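Local coordinates for protein kojibiose phosphorylase (Gut metagenome, PDB 6W0P) that belongs to glycoside hydrolase family 65, with an N-terminal beta domain, a helical central catalytic domain and a small C-terminal domain, at residues A394-V398 and Q416-S420; D477-L481 and I579-D583; V483-T487 and F546-D550; V590-M594 and N609-E614. All blocks are in the same frame, centred on the assembly; numbering follows the deposited sequence.

Interaction 1: A394-V398 and Q416-S420; sequences ACFPV and QFQPS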
loop_
_atom_site.group_PDB
_atom_site.type_symbol
_atom_site.label_atom_id
_atom_site.label_comp_id
_atom_site.label_asym_id
_atom_site.label_seq_id
_atom_site.Cartn_x
_atom_site.Cartn_y
_atom_site.Cartn_z
ATOM N N ALA A 394 -10.853 -20.371 -10.643
ATOM C CA ALA A 394 -11.703 -19.212 -10.302
ATOM C C ALA A 394 -11.359 -18.739 -8.881
ATOM O O ALA A 394 -11.536 -19.529 -7.935
ATOM C CB ALA A 394 -13.163 -19.566 -10.450
ATOM N N CYS A 395 -10.815 -17.523 -8.774
ATOM C CA CYS A 395 -10.514 -16.823 -7.506
ATOM C C CYS A 395 -11.583 -15.752 -7.332
ATOM O O CYS A 395 -11.455 -14.690 -7.971
ATOM C CB CYS A 395 -9.127 -16.202 -7.509
ATOM S SG CYS A 395 -8.767 -15.287 -5.986
ATOM N N PHE A 396 -12.643 -16.047 -6.587
ATOM C CA PHE A 396 -13.733 -15.075 -6.343
ATOM C C PHE A 396 -13.178 -13.940 -5.486
ATOM O O PHE A 396 -12.433 -14.156 -4.521
ATOM C CB PHE A 396 -14.949 -15.763 -5.715
ATOM C CG PHE A 396 -15.785 -16.526 -6.700
ATOM C CD1 PHE A 396 -16.730 -15.870 -7.472
ATOM C CD2 PHE A 396 -15.601 -17.882 -6.878
ATOM C CE1 PHE A 396 -17.471 -16.565 -8.417
ATOM C CE2 PHE A 396 -16.331 -18.571 -7.832
ATOM C CZ PHE A 396 -17.269 -17.914 -8.595
ATOM N N PRO A 397 -13.550 -12.684 -5.802
ATOM C CA PRO A 397 -12.939 -11.530 -5.159
ATOM C C PRO A 397 -13.397 -11.261 -3.720
ATOM O O PRO A 397 -14.485 -11.655 -3.359
ATOM C CB PRO A 397 -13.371 -10.392 -6.097
ATOM C CG PRO A 397 -14.741 -10.845 -6.604
ATOM C CD PRO A 397 -14.551 -12.324 -6.822
ATOM N N VAL A 398 -12.579 -10.514 -2.975
ATOM C CA VAL A 398 -12.884 -9.981 -1.615
ATOM C C VAL A 398 -14.103 -9.062 -1.710
ATOM O O VAL A 398 -15.074 -9.244 -0.945
ATOM C CB VAL A 398 -11.667 -9.246 -1.026
ATOM C CG1 VAL A 398 -12.020 -8.520 0.255
ATOM C CG2 VAL A 398 -10.508 -10.199 -0.796
ATOM N N GLN A 416 -6.467 -13.337 0.837
ATOM C CA GLN A 416 -7.671 -13.917 1.487
ATOM C C GLN A 416 -8.467 -14.710 0.452
ATOM O O GLN A 416 -8.996 -14.092 -0.486
ATOM C CB GLN A 416 -8.565 -12.831 2.091
ATOM C CG GLN A 416 -8.002 -12.164 3.339
ATOM C CD GLN A 416 -8.990 -11.162 3.887
ATOM O OE1 GLN A 416 -9.312 -10.183 3.214
ATOM N NE2 GLN A 416 -9.565 -11.476 5.047
ATOM N N PHE A 417 -8.599 -16.022 0.638
ATOM C CA PHE A 417 -9.349 -16.885 -0.313
ATOM C C PHE A 417 -10.690 -17.286 0.295
ATOM O O PHE A 417 -11.403 -18.093 -0.331
ATOM C CB PHE A 417 -8.424 -18.004 -0.802
ATOM C CG PHE A 417 -7.111 -17.439 -1.281
ATOM C CD1 PHE A 417 -7.082 -16.375 -2.163
ATOM C CD2 PHE A 417 -5.909 -17.900 -0.783
ATOM C CE1 PHE A 417 -5.875 -15.818 -2.572
ATOM C CE2 PHE A 417 -4.704 -17.351 -1.194
ATOM C CZ PHE A 417 -4.687 -16.307 -2.081
ATOM N N GLN A 418 -11.069 -16.673 1.422
ATOM C CA GLN A 418 -12.393 -16.898 2.062
ATOM C C GLN A 418 -13.514 -16.658 1.058
ATOM O O GLN A 418 -14.544 -17.296 1.183
ATOM C CB GLN A 418 -12.591 -16.067 3.347
ATOM C CG GLN A 418 -12.512 -14.552 3.179
ATOM C CD GLN A 418 -12.111 -13.838 4.454
ATOM O OE1 GLN A 418 -11.254 -14.298 5.206
ATOM N NE2 GLN A 418 -12.740 -12.710 4.711
ATOM N N PRO A 419 -13.437 -15.780 0.032
ATOM C CA PRO A 419 -14.566 -15.676 -0.897
ATOM C C PRO A 419 -14.757 -16.940 -1.750
ATOM O O PRO A 419 -15.895 -17.321 -2.002
ATOM C CB PRO A 419 -14.232 -14.470 -1.777
ATOM C CG PRO A 419 -13.117 -13.725 -1.046
ATOM C CD PRO A 419 -12.386 -14.775 -0.244
ATOM N N SER A 420 -13.646 -17.560 -2.165
ATOM C CA SER A 420 -13.613 -18.776 -3.009
ATOM C C SER A 420 -14.101 -19.990 -2.202
ATOM O O SER A 420 -15.040 -20.641 -2.646
ATOM C CB SER A 420 -12.241 -18.991 -3.593
ATOM O OG SER A 420 -11.930 -17.960 -4.517
HETATM O O HOH W 1 -10.724 -15.846 -3.426
#
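S420 OG lies off the edge of the F396 ring, near its plane; the ring itself points away and CB makes the closer approach. The F417 ring meets C395 in a Cys sulfur-aromatic contact. SG of C395 approaches obliquely, 67° off the ring normal and 5.4 Å from the centroid of the F417 ring. Water 1 lies in the plane of the F417 ring, at its edge. This water also bridges the two segments. It donates to F396 O at 2.6 Å and is hydrogen-bonded to S420 OG at 2.7 Å.

S420 OG also accepts a direct bond from F396 N, 2.9 Å long. The bond is bent, with an N-H...O angle of 137°. The OG stands beside the backbone N of S420 (chi1 -67°), and from there it reaches the backbone of the other segment. One hydroxyl is thus gripped by a backbone amide and a water.

P419 packs against peptide oxygens. Its CB lies 3.2 Å from P397 O and 3.3 Å from F396 O. Beyond it, V398 lies crosswise to Q416, with CG2 of V398 4.2 Å from OE1 of Q416. Q416 NE2 is hydrogen-bonded to G475 O.

F417 is the N-cap of helix 418-434. Segment 394-398 lies against the first turn of that helix, through P419 and S420. Helix 437-458 closes over A394, C395, F396 and F417, and its F454 meets the F417 ring edge-to-face. Helix 379-388 packs on A394, C395 and F396, within the helical catalytic domain.

Interaction 2: D477-L481 and I579-D583; sequences DEFKL and IYRTD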
loop_
_atom_site.group_PDB
_atom_site.type_symbol
_atom_site.label_atom_id
_atom_site.label_comp_id
_atom_site.label_asym_id
_atom_site.label_seq_id
_atom_site.Cartn_x
_atom_site.Cartn_y
_atom_site.Cartn_z
ATOM N N ASP A 477 -9.375 -13.463 10.225
ATOM C CA ASP A 477 -8.691 -12.587 11.214
ATOM C C ASP A 477 -7.715 -11.713 10.430
ATOM O O ASP A 477 -6.625 -12.183 10.078
ATOM C CB ASP A 477 -7.951 -13.339 12.332
ATOM C CG ASP A 477 -7.058 -12.426 13.165
ATOM O OD1 ASP A 477 -7.371 -11.231 13.208
ATOM O OD2 ASP A 477 -6.022 -12.901 13.743
ATOM N N GLU A 478 -8.105 -10.483 10.153
ATOM C CA GLU A 478 -7.303 -9.579 9.298
ATOM C C GLU A 478 -6.097 -9.043 10.061
ATOM O O GLU A 478 -5.324 -8.290 9.443
ATOM C CB GLU A 478 -8.176 -8.444 8.773
ATOM C CG GLU A 478 -9.336 -8.965 7.957
ATOM C CD GLU A 478 -10.174 -7.879 7.326
ATOM O OE1 GLU A 478 -9.900 -6.708 7.579
ATOM O OE2 GLU A 478 -11.052 -8.220 6.570
ATOM N N PHE A 479 -5.917 -9.428 11.317
ATOM C CA PHE A 479 -4.762 -8.994 12.126
ATOM C C PHE A 479 -3.584 -9.939 11.908
ATOM O O PHE A 479 -2.571 -9.721 12.555
ATOM C CB PHE A 479 -5.166 -8.851 13.589
ATOM C CG PHE A 479 -6.179 -7.763 13.855
ATOM C CD1 PHE A 479 -6.472 -6.787 12.905
ATOM C CD2 PHE A 479 -6.778 -7.664 15.106
ATOM C CE1 PHE A 479 -7.391 -5.776 13.171
ATOM C CE2 PHE A 479 -7.664 -6.631 15.386
ATOM C CZ PHE A 479 -7.988 -5.706 14.412
ATOM N N LYS A 480 -3.682 -10.891 10.980
ATOM C CA LYS A 480 -2.581 -11.839 10.643
ATOM C C LYS A 480 -2.344 -11.836 9.130
ATOM O O LYS A 480 -3.200 -12.400 8.390
ATOM C CB LYS A 480 -2.888 -13.237 11.178
ATOM C CG LYS A 480 -2.559 -13.396 12.650
ATOM C CD LYS A 480 -1.066 -13.322 12.933
ATOM C CE LYS A 480 -0.759 -12.851 14.334
ATOM N NZ LYS A 480 -1.465 -11.587 14.665
ATOM N N LEU A 481 -1.215 -11.259 8.718
ATOM C CA LEU A 481 -0.868 -10.947 7.303
ATOM C C LEU A 481 0.393 -11.700 6.848
ATOM O O LEU A 481 1.417 -11.622 7.528
ATOM C CB LEU A 481 -0.690 -9.431 7.180
ATOM C CG LEU A 481 -0.066 -8.934 5.874
ATOM C CD1 LEU A 481 -0.871 -9.384 4.662
ATOM C CD2 LEU A 481 0.087 -7.424 5.892
ATOM N N ILE A 579 -0.629 -3.853 15.167
ATOM C CA ILE A 579 -1.702 -4.859 15.424
ATOM C C ILE A 579 -1.304 -6.251 14.890
ATOM O O ILE A 579 -1.790 -7.241 15.436
ATOM C CB ILE A 579 -3.064 -4.411 14.862
ATOM C CG1 ILE A 579 -4.202 -5.296 15.400
ATOM C CG2 ILE A 579 -3.049 -4.383 13.331
ATOM C CD1 ILE A 579 -4.301 -5.367 16.920
ATOM N N TYR A 580 -0.458 -6.360 13.871
ATOM C CA TYR A 580 -0.145 -7.659 13.217
ATOM C C TYR A 580 0.763 -8.526 14.092
ATOM O O TYR A 580 0.722 -9.772 13.941
ATOM C CB TYR A 580 0.501 -7.452 11.851
ATOM C CG TYR A 580 -0.429 -6.869 10.823
ATOM C CD1 TYR A 580 -1.499 -7.596 10.345
ATOM C CD2 TYR A 580 -0.205 -5.620 10.285
ATOM C CE1 TYR A 580 -2.342 -7.090 9.377
ATOM C CE2 TYR A 580 -1.032 -5.095 9.307
ATOM C CZ TYR A 580 -2.110 -5.831 8.856
ATOM O OH TYR A 580 -2.958 -5.303 7.931
ATOM N N ARG A 581 1.550 -7.911 14.982
ATOM C CA ARG A 581 2.659 -8.638 15.662
ATOM C C ARG A 581 2.287 -8.905 17.122
ATOM O O ARG A 581 3.205 -8.905 17.969
ATOM C CB ARG A 581 3.988 -7.899 15.468
ATOM C CG ARG A 581 3.991 -6.444 15.876
ATOM C CD ARG A 581 5.304 -5.781 15.497
ATOM N NE ARG A 581 5.279 -4.354 15.789
ATOM C CZ ARG A 581 5.539 -3.783 16.973
ATOM N NH1 ARG A 581 5.861 -4.520 18.032
ATOM N NH2 ARG A 581 5.460 -2.457 17.095
ATOM N N THR A 582 1.000 -9.160 17.388
ATOM C CA THR A 582 0.451 -9.554 18.714
ATOM C C THR A 582 -0.397 -10.818 18.528
ATOM O O THR A 582 -0.415 -11.363 17.410
ATOM C CB THR A 582 -0.411 -8.453 19.357
ATOM O OG1 THR A 582 -1.666 -8.370 18.674
ATOM C CG2 THR A 582 0.247 -7.091 19.356
ATOM N N ASP A 583 -1.093 -11.238 19.585
ATOM C CA ASP A 583 -2.033 -12.383 19.566
ATOM C C ASP A 583 -3.458 -11.846 19.737
ATOM O O ASP A 583 -4.322 -12.574 20.248
ATOM C CB ASP A 583 -1.602 -13.409 20.606
ATOM C CG ASP A 583 -1.816 -12.980 22.042
ATOM O OD1 ASP A 583 -2.045 -11.763 22.277
ATOM O OD2 ASP A 583 -1.759 -13.867 22.896
HETATM O O HOH W 2 -5.497 -6.307 7.654
#
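K480 is bent at chi2 (-67°) and chi4 (-52°), which curls its chain back to the carbonyls of Y580 and T582. NZ donates to Y580 O at 2.9 Å and to T582 O at 2.9 Å. A third bond runs from NZ to F479 O, 3.0 Å away in its own segment. Three carbonyls thus grip one ammonium group, which probably accounts for its place in a buried contact.

I579 has CG1 anti to its backbone N (chi1 -167°). This sets CG1 over the centre of one face of the F479 ring, 3.5 Å from the centroid, as a CH-pi contact. The Y580 ring has CD2 of L481 above one face, toward the rim. At its edge lie the carbonyl oxygens of E478 and F479, with Y580 CE1 3.2 Å from E478 O. Water 2 joins E478 O to the hydroxyl of Y580, which is also bonded to Y576.

L481 packs on W410 of the second subunit, so the contact lies near the dimer interface. D477 to K480 form a type I beta turn, and D477 OD1 accepts from F479 N in an Asx turn. The contact joins this turn to the 3-10 residues I579 and Y580 and the loop around T582, in the helical catalytic domain of family 65.

Interaction 3: V483-T487 and F546-D550; sequences VNHNT and FEQND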
loop_
_atom_site.group_PDB
_atom_site.type_symbol
_atom_site.label_atom_id
_atom_site.label_comp_id
_atom_site.label_asym_id
_atom_site.label_seq_id
_atom_site.Cartn_x
_atom_site.Cartn_y
_atom_site.Cartn_z
ATOM N N VAL A 483 0.926 -14.856 6.646
ATOM C CA VAL A 483 1.203 -16.045 7.488
ATOM C C VAL A 483 1.120 -17.285 6.608
ATOM O O VAL A 483 0.584 -17.192 5.492
ATOM C CB VAL A 483 0.255 -16.126 8.692
ATOM C CG1 VAL A 483 0.481 -14.946 9.613
ATOM C CG2 VAL A 483 -1.205 -16.263 8.295
ATOM N N ASN A 484 1.606 -18.400 7.136
ATOM C CA ASN A 484 1.562 -19.727 6.495
ATOM C C ASN A 484 0.738 -20.672 7.362
ATOM O O ASN A 484 0.736 -20.495 8.564
ATOM C CB ASN A 484 2.970 -20.263 6.284
ATOM C CG ASN A 484 3.879 -19.270 5.603
ATOM O OD1 ASN A 484 3.496 -18.641 4.623
ATOM N ND2 ASN A 484 5.102 -19.179 6.081
ATOM N N HIS A 485 0.058 -21.641 6.744
ATOM C CA HIS A 485 -0.706 -22.693 7.452
ATOM C C HIS A 485 -1.805 -22.025 8.289
ATOM O O HIS A 485 -1.991 -22.437 9.478
ATOM C CB HIS A 485 0.248 -23.549 8.293
ATOM C CG HIS A 485 1.484 -23.959 7.567
ATOM N ND1 HIS A 485 1.458 -24.322 6.249
ATOM C CD2 HIS A 485 2.774 -24.091 7.980
ATOM C CE1 HIS A 485 2.673 -24.704 5.882
ATOM N NE2 HIS A 485 3.508 -24.546 6.921
ATOM N N ASN A 486 -2.489 -21.019 7.711
ATOM C CA ASN A 486 -3.748 -20.504 8.306
ATOM C C ASN A 486 -4.762 -21.649 8.253
ATOM O O ASN A 486 -5.012 -22.195 7.149
ATOM C CB ASN A 486 -4.267 -19.243 7.638
ATOM C CG ASN A 486 -5.690 -18.929 8.038
ATOM O OD1 ASN A 486 -6.612 -19.192 7.267
ATOM N ND2 ASN A 486 -5.873 -18.355 9.219
ATOM N N THR A 487 -5.289 -22.040 9.412
ATOM C CA THR A 487 -6.115 -23.263 9.529
ATOM C C THR A 487 -7.446 -23.043 8.824
ATOM O O THR A 487 -7.856 -23.936 8.106
ATOM C CB THR A 487 -6.247 -23.701 10.985
ATOM O OG1 THR A 487 -4.888 -23.855 11.405
ATOM C CG2 THR A 487 -7.043 -24.982 11.122
ATOM N N PHE A 546 -6.940 -26.071 17.550
ATOM C CA PHE A 546 -6.342 -25.655 16.255
ATOM C C PHE A 546 -5.455 -24.441 16.516
ATOM O O PHE A 546 -5.838 -23.567 17.355
ATOM C CB PHE A 546 -7.404 -25.326 15.214
ATOM C CG PHE A 546 -8.234 -26.512 14.802
ATOM C CD1 PHE A 546 -7.824 -27.353 13.774
ATOM C CD2 PHE A 546 -9.420 -26.794 15.455
ATOM C CE1 PHE A 546 -8.598 -28.453 13.420
ATOM C CE2 PHE A 546 -10.194 -27.877 15.079
ATOM C CZ PHE A 546 -9.787 -28.702 14.062
ATOM N N GLU A 547 -4.288 -24.398 15.877
ATOM C CA GLU A 547 -3.426 -23.189 15.927
ATOM C C GLU A 547 -3.828 -22.346 14.723
ATOM O O GLU A 547 -3.887 -22.910 13.656
ATOM C CB GLU A 547 -1.930 -23.531 15.940
ATOM C CG GLU A 547 -1.059 -22.298 16.195
ATOM C CD GLU A 547 0.444 -22.532 16.285
ATOM O OE1 GLU A 547 0.916 -23.577 15.787
ATOM O OE2 GLU A 547 1.137 -21.651 16.799
ATOM N N GLN A 548 -4.131 -21.061 14.920
ATOM C CA GLN A 548 -4.757 -20.200 13.889
ATOM C C GLN A 548 -3.852 -20.134 12.664
ATOM O O GLN A 548 -4.380 -20.137 11.537
ATOM C CB GLN A 548 -5.017 -18.788 14.417
ATOM C CG GLN A 548 -5.864 -17.985 13.466
ATOM C CD GLN A 548 -6.188 -16.634 14.033
ATOM O OE1 GLN A 548 -6.895 -16.525 15.035
ATOM N NE2 GLN A 548 -5.688 -15.603 13.372
ATOM N N ASN A 549 -2.545 -20.023 12.891
ATOM C CA ASN A 549 -1.531 -20.077 11.806
ATOM C C ASN A 549 -0.199 -20.530 12.417
ATOM O O ASN A 549 -0.087 -20.544 13.669
ATOM C CB ASN A 549 -1.447 -18.751 11.040
ATOM C CG ASN A 549 -1.012 -17.585 11.901
ATOM O OD1 ASN A 549 -1.808 -16.672 12.146
ATOM N ND2 ASN A 549 0.249 -17.585 12.322
ATOM N N ASP A 550 0.760 -20.898 11.571
ATOM C CA ASP A 550 2.113 -21.314 12.014
ATOM C C ASP A 550 2.696 -20.161 12.828
ATOM O O ASP A 550 2.711 -19.028 12.295
ATOM C CB ASP A 550 3.024 -21.652 10.829
ATOM C CG ASP A 550 4.197 -22.584 11.139
ATOM O OD1 ASP A 550 4.139 -23.338 12.145
ATOM O OD2 ASP A 550 5.150 -22.617 10.308
HETATM O O HOH W 3 3.057 -18.169 9.726
HETATM O O HOH W 4 5.846 -21.097 8.355
HETATM O O HOH W 5 -4.177 -16.653 10.744
#
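This contact is a mainly polar pairing of two loop segments that run nearly antiparallel, with end-to-end directions 159° apart. It sits at the start of helix 487-504 in the catalytic domain. Two backbone bonds hold it. D550 N donates to N484 O and T487 N to Q548 O, each at 3.0 Å.

T487 adds a side-chain bond. Its OG1 stands beside its own backbone N (chi1 -57°) and donates to E547 O at 2.6 Å. The methyl CG2 of T487 lies 3.6 Å from CD1 of F546, where the two side chains are roughly perpendicular.

V483 packs across the amide of N549, with V483 CB 3.7 Å from N549 CG. N549 ND2 donates to D550 O in its own segment. Water 5 links N486 ND2, Q548 NE2 and N549 OD1, and waters 3 and 4 bridge N484 to D550. Q548 NE2 also donates to D477, and N486 ND2 to D589. H485 lies alongside D550, with CD2 3.6 Å from OD2. The histidine ND1 is bonded to S469.

N486 is the N-cap of helix 487-504, and its OD1 is bonded to T489. Because T487 N is spent on Q548 O, the second loop supplies an acceptor for the first turn of the helix. The positive end of the helix would probably polarise that carbonyl and strengthen the bond.

Interaction 4: V590-M594 and N609-E614; sequences VLMFM and NYNYYE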
loop_
_atom_site.group_PDB
_atom_site.type_symbol
_atom_site.label_atom_id
_atom_site.label_comp_id
_atom_site.label_asym_id
_atom_site.label_seq_id
_atom_site.Cartn_x
_atom_site.Cartn_y
_atom_site.Cartn_z
ATOM N N VAL A 590 -10.344 -19.531 13.547
ATOM C CA VAL A 590 -10.562 -20.951 13.953
ATOM C C VAL A 590 -12.056 -21.140 14.259
ATOM O O VAL A 590 -12.653 -22.141 13.793
ATOM C CB VAL A 590 -9.689 -21.331 15.156
ATOM C CG1 VAL A 590 -10.147 -22.644 15.791
ATOM C CG2 VAL A 590 -8.229 -21.391 14.779
ATOM N N LEU A 591 -12.639 -20.231 15.042
ATOM C CA LEU A 591 -14.039 -20.355 15.539
ATOM C C LEU A 591 -15.014 -20.192 14.368
ATOM O O LEU A 591 -16.157 -20.686 14.461
ATOM C CB LEU A 591 -14.287 -19.319 16.642
ATOM C CG LEU A 591 -13.596 -19.584 17.978
ATOM C CD1 LEU A 591 -14.237 -18.752 19.084
ATOM C CD2 LEU A 591 -13.620 -21.072 18.351
ATOM N N MET A 592 -14.582 -19.521 13.299
ATOM C CA MET A 592 -15.378 -19.424 12.055
ATOM C C MET A 592 -15.524 -20.823 11.426
ATOM O O MET A 592 -16.649 -21.212 11.153
ATOM C CB MET A 592 -14.723 -18.485 11.045
ATOM C CG MET A 592 -15.658 -18.111 9.938
ATOM S SD MET A 592 -17.006 -17.095 10.598
ATOM C CE MET A 592 -18.210 -17.276 9.288
ATOM N N PHE A 593 -14.453 -21.572 11.173
ATOM C CA PHE A 593 -14.646 -22.879 10.491
ATOM C C PHE A 593 -15.313 -23.856 11.473
ATOM O O PHE A 593 -16.047 -24.717 11.038
ATOM C CB PHE A 593 -13.376 -23.391 9.808
ATOM C CG PHE A 593 -12.308 -23.933 10.711
ATOM C CD1 PHE A 593 -12.422 -25.200 11.256
ATOM C CD2 PHE A 593 -11.164 -23.200 10.963
ATOM C CE1 PHE A 593 -11.431 -25.715 12.075
ATOM C CE2 PHE A 593 -10.159 -23.720 11.758
ATOM C CZ PHE A 593 -10.299 -24.977 12.316
ATOM N N MET A 594 -15.100 -23.688 12.769
ATOM C CA MET A 594 -15.735 -24.544 13.783
ATOM C C MET A 594 -17.241 -24.258 13.785
ATOM O O MET A 594 -18.020 -25.226 13.813
ATOM C CB MET A 594 -15.081 -24.334 15.144
ATOM C CG MET A 594 -13.644 -24.856 15.150
ATOM S SD MET A 594 -12.920 -25.133 16.785
ATOM C CE MET A 594 -13.729 -26.684 17.190
ATOM N N ASN A 609 -11.162 -24.512 22.120
ATOM C CA ASN A 609 -10.851 -23.448 21.122
ATOM C C ASN A 609 -11.532 -22.143 21.528
ATOM O O ASN A 609 -10.921 -21.091 21.351
ATOM C CB ASN A 609 -11.164 -23.903 19.706
ATOM C CG ASN A 609 -10.205 -24.985 19.263
ATOM O OD1 ASN A 609 -9.176 -24.649 18.687
ATOM N ND2 ASN A 609 -10.503 -26.256 19.541
ATOM N N TYR A 610 -12.744 -22.216 22.057
ATOM C CA TYR A 610 -13.474 -21.024 22.526
ATOM C C TYR A 610 -12.651 -20.358 23.633
ATOM O O TYR A 610 -12.507 -19.106 23.618
ATOM C CB TYR A 610 -14.884 -21.383 22.995
ATOM C CG TYR A 610 -15.688 -20.205 23.484
ATOM C CD1 TYR A 610 -16.486 -19.457 22.630
ATOM C CD2 TYR A 610 -15.648 -19.841 24.817
ATOM C CE1 TYR A 610 -17.224 -18.378 23.089
ATOM C CE2 TYR A 610 -16.374 -18.765 25.291
ATOM C CZ TYR A 610 -17.138 -18.011 24.418
ATOM O OH TYR A 610 -17.855 -16.980 24.942
ATOM N N ASN A 611 -12.179 -21.158 24.593
ATOM C CA ASN A 611 -11.486 -20.653 25.803
ATOM C C ASN A 611 -10.169 -20.018 25.363
ATOM O O ASN A 611 -9.771 -19.056 25.993
ATOM C CB ASN A 611 -11.211 -21.742 26.844
ATOM C CG ASN A 611 -12.399 -22.091 27.719
ATOM O OD1 ASN A 611 -13.410 -21.404 27.706
ATOM N ND2 ASN A 611 -12.309 -23.200 28.440
ATOM N N TYR A 612 -9.494 -20.552 24.344
ATOM C CA TYR A 612 -8.209 -19.967 23.878
ATOM C C TYR A 612 -8.459 -18.685 23.049
ATOM O O TYR A 612 -7.770 -17.699 23.305
ATOM C CB TYR A 612 -7.360 -20.973 23.101
ATOM C CG TYR A 612 -5.994 -20.419 22.798
ATOM C CD1 TYR A 612 -4.946 -20.547 23.690
ATOM C CD2 TYR A 612 -5.783 -19.675 21.643
ATOM C CE1 TYR A 612 -3.705 -19.990 23.418
ATOM C CE2 TYR A 612 -4.549 -19.139 21.344
ATOM C CZ TYR A 612 -3.501 -19.306 22.226
ATOM O OH TYR A 612 -2.314 -18.712 21.931
ATOM N N TYR A 613 -9.408 -18.682 22.109
ATOM C CA TYR A 613 -9.547 -17.621 21.073
ATOM C C TYR A 613 -10.515 -16.500 21.464
ATOM O O TYR A 613 -10.198 -15.352 21.108
ATOM C CB TYR A 613 -9.885 -18.253 19.728
ATOM C CG TYR A 613 -8.708 -18.974 19.121
ATOM C CD1 TYR A 613 -7.574 -18.293 18.719
ATOM C CD2 TYR A 613 -8.719 -20.345 18.969
ATOM C CE1 TYR A 613 -6.486 -18.960 18.180
ATOM C CE2 TYR A 613 -7.649 -21.021 18.415
ATOM C CZ TYR A 613 -6.522 -20.330 18.033
ATOM O OH TYR A 613 -5.480 -21.027 17.505
ATOM N N GLU A 614 -11.637 -16.783 22.132
ATOM C CA GLU A 614 -12.602 -15.725 22.529
ATOM C C GLU A 614 -11.878 -14.608 23.296
ATOM O O GLU A 614 -12.057 -13.451 22.947
ATOM C CB GLU A 614 -13.785 -16.303 23.318
ATOM C CG GLU A 614 -14.856 -15.281 23.687
ATOM C CD GLU A 614 -14.481 -14.208 24.705
ATOM O OE1 GLU A 614 -13.973 -14.576 25.760
ATOM O OE2 GLU A 614 -14.670 -12.966 24.396
#
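V590 and Y613 make one close part of this helix-helix contact, and M594 and N609 another. CG2 of V590 lies 3.7 Å from CE2 of Y613, with V590 set crosswise to the tyrosine. On N609, SD of M594 comes to 3.6 Å from CB. The M594 chain bends at chi3 (77°), which lays its methyl CE 4.0 Å from N609 ND2. CG1 of V590 reaches 3.7 Å from OD1 of the same asparagine. L591 lays CD2 against the N609-Y610 backbone, 3.9 Å from N609 C.

The side toward E614 is looser. There L591 CD1 touches the Y610 ring obliquely, 4.3 Å from its CD1, and gets no nearer than 4.5 Å to the backbone N of E614. E614 is partly open to solvent. No hydrogen bond joins the two segments, and the axes of segments 590-594 and 609-613 pass 10.7 Å apart.

The polar ends bond elsewhere. N609 ND2 is bonded to Q605 O and L544 O, its OD1 to F546 N, the Y613 hydroxyl to F546 O and the Y610 hydroxyl to D640.

The two helices, 590-596 and 603-613, run nearly antiparallel, with their segments crossing at -154°. Helix 487-504 packs on M592 and F593, with F491 stacked on F593. Helix 624-634 meets L591, Y610 and E614, while helix 638-645 packs on Y610 and E614.

All four contacts lie in the central catalytic domain. Along the chain, interaction 1 comes first and closes a short loop of 17 residues ahead of helix 418-434. Interaction 2 opens next and spans 97 residues to 579-583. Interaction 3 opens and closes within that span, joining the start of helix 487-504 to the loop after helix 522-534. Interaction 4 follows, closing a 14-residue span as it pairs helices 590-596 and 603-613. The contacts touch one another in a row. Q416 packs on E478 between interactions 1 and 2. D477 probably bonds Q548 between 2 and 3. Segments 546-550 and 609-614 join 3 to 4, so loops and helices form one connected region.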